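Local atomic coordinates of UPF0135 protein SA1388 (Staphylococcus aureus subsp. aureus, PDB entry 3LNL), a protein that is of unknown function but belongs to the NIF3 family, assembles into a hollow toroidal hexamer and carries a dinuclear zinc centre. Residues L79-G83 and Y84-I88. The protein carries 2 engineered substitutions. Numbering follows the deposited sequence.
Sequences LKANG and YGLII
Leu86 N reaches back to the carbonyl oxygens three and four residues earlier, as in the first turn of a helix; strand 79-80 leads through the turn at 81-82 into helix 83-93 of the NIF3 domain. Leu86 N is hydrogen-bonded to Asn82 O at 3.2 Å. A second hydrogen bond joins Leu86 N to Gly83 O at 3.3 Å. Neither is straight: the N-H...O angles are 140° and 136°. Before them, Ala81 centres an inverse gamma turn, with a weak bond from Asn82 N to Lys80 O. That same Lys80 oxygen receives a CA-H...O contact from Gly85 CA at 3.2 Å; Gly85, having no side chain, lets the Lys80 carbonyl lie directly over its CA. Gly83, with positive phi, supplies the bend into the helix.

Apolar contacts flank this backbone core. A chi1 of -164° swings Leu86 CG beside its carbonyl carbon, which brings CD1 back over Ala81, 4.1 Å from Ala81 CB. On the buried side, Leu79 and Ile88 cross at about a right angle; both residues also pack on a second subunit, whose strand pairs in parallel with 79-80 and extends the sheet across the interface. Tyr84 OH is hydrogen-bonded to Asp317 OD1 of a third subunit, so the start of the helix touches a further copy. Within the chain, Leu79 CD2 meets Ile88, 3.6 Å from CG2 and 3.7 Å from CD1.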
loop_
_atom_site.group_PDB
_atom_site.type_symbol
_atom_site.label_atom_id
_atom_site.label_comp_id
_atom_site.label_asym_id
_atom_site.label_seq_id
_atom_site.Cartn_x
_atom_site.Cartn_y
_atom_site.Cartn_z
ATOM N N LEU B 79 -15.267 -17.203 21.110
ATOM C CA LEU B 79 -16.135 -18.376 20.960
ATOM C C LEU B 79 -17.097 -18.406 22.153
ATOM O O LEU B 79 -16.887 -19.098 23.158
ATOM C CB LEU B 79 -15.281 -19.631 20.875
ATOM C CG LEU B 79 -14.386 -19.650 19.633
ATOM C CD1 LEU B 79 -13.263 -20.693 19.737
ATOM C CD2 LEU B 79 -15.294 -19.901 18.403
ATOM N N LYS B 80 -18.091 -17.534 22.061
ATOM C CA LYS B 80 -19.098 -17.367 23.105
ATOM C C LYS B 80 -20.401 -18.052 22.676
ATOM O O LYS B 80 -20.550 -18.438 21.500
ATOM C CB LYS B 80 -19.382 -15.891 23.322
ATOM C CG LYS B 80 -18.251 -15.145 23.970
ATOM C CD LYS B 80 -18.575 -13.686 24.158
ATOM C CE LYS B 80 -18.636 -12.922 22.837
ATOM N NZ LYS B 80 -18.663 -11.452 23.208
ATOM N N ALA B 81 -21.334 -18.179 23.616
ATOM C CA ALA B 81 -22.578 -18.882 23.400
ATOM C C ALA B 81 -23.575 -17.992 22.665
ATOM O O ALA B 81 -24.678 -17.757 23.151
ATOM C CB ALA B 81 -23.168 -19.340 24.735
ATOM N N ASN B 82 -23.177 -17.455 21.531
ATOM C CA ASN B 82 -24.068 -16.666 20.713
ATOM C C ASN B 82 -23.484 -16.533 19.328
ATOM O O ASN B 82 -22.292 -16.795 19.083
ATOM C CB ASN B 82 -24.390 -15.305 21.337
ATOM C CG ASN B 82 -23.303 -14.251 21.172
ATOM O OD1 ASN B 82 -23.107 -13.666 20.080
ATOM N ND2 ASN B 82 -22.716 -13.851 22.306
ATOM N N GLY B 83 -24.370 -16.242 18.398
ATOM C CA GLY B 83 -23.974 -16.032 17.025
ATOM C C GLY B 83 -23.288 -17.235 16.440
ATOM O O GLY B 83 -23.720 -18.366 16.609
ATOM N N TYR B 84 -22.226 -16.978 15.727
ATOM C CA TYR B 84 -21.477 -18.055 15.085
ATOM C C TYR B 84 -20.747 -18.852 16.172
ATOM O O TYR B 84 -20.506 -20.036 16.026
ATOM C CB TYR B 84 -20.479 -17.487 14.060
ATOM C CG TYR B 84 -21.126 -17.044 12.793
ATOM C CD1 TYR B 84 -21.242 -15.685 12.472
ATOM C CD2 TYR B 84 -21.702 -17.969 11.952
ATOM C CE1 TYR B 84 -21.880 -15.279 11.316
ATOM C CE2 TYR B 84 -22.344 -17.574 10.791
ATOM C CZ TYR B 84 -22.424 -16.220 10.469
ATOM O OH TYR B 84 -23.065 -15.804 9.282
ATOM N N GLY B 85 -20.447 -18.214 17.291
ATOM C CA GLY B 85 -19.883 -18.918 18.419
ATOM C C GLY B 85 -20.677 -20.114 18.901
ATOM O O GLY B 85 -20.110 -21.173 19.214
ATOM N N LEU B 86 -21.990 -19.978 18.898
ATOM C CA LEU B 86 -22.880 -21.046 19.332
ATOM C C LEU B 86 -22.769 -22.256 18.401
ATOM O O LEU B 86 -22.751 -23.376 18.856
ATOM C CB LEU B 86 -24.317 -20.508 19.362
ATOM C CG LEU B 86 -25.357 -21.298 20.131
ATOM C CD1 LEU B 86 -25.066 -21.233 21.619
ATOM C CD2 LEU B 86 -26.775 -20.745 19.834
ATOM N N ILE B 87 -22.590 -22.025 17.114
ATOM C CA ILE B 87 -22.505 -23.090 16.134
ATOM C C ILE B 87 -21.131 -23.815 16.289
ATOM O O ILE B 87 -21.048 -25.059 16.350
ATOM C CB ILE B 87 -22.628 -22.562 14.677
ATOM C CG1 ILE B 87 -23.994 -21.888 14.434
ATOM C CG2 ILE B 87 -22.465 -23.678 13.671
ATOM C CD1 ILE B 87 -24.067 -21.148 13.128
ATOM N N ILE B 88 -20.066 -23.031 16.440
ATOM C CA ILE B 88 -18.729 -23.589 16.482
ATOM C C ILE B 88 -18.596 -24.421 17.764
ATOM O O ILE B 88 -18.035 -25.531 17.759
ATOM C CB ILE B 88 -17.683 -22.456 16.425
ATOM C CG1 ILE B 88 -17.692 -21.755 15.059
ATOM C CG2 ILE B 88 -16.276 -22.995 16.783
ATOM C CD1 ILE B 88 -16.949 -20.336 15.094
#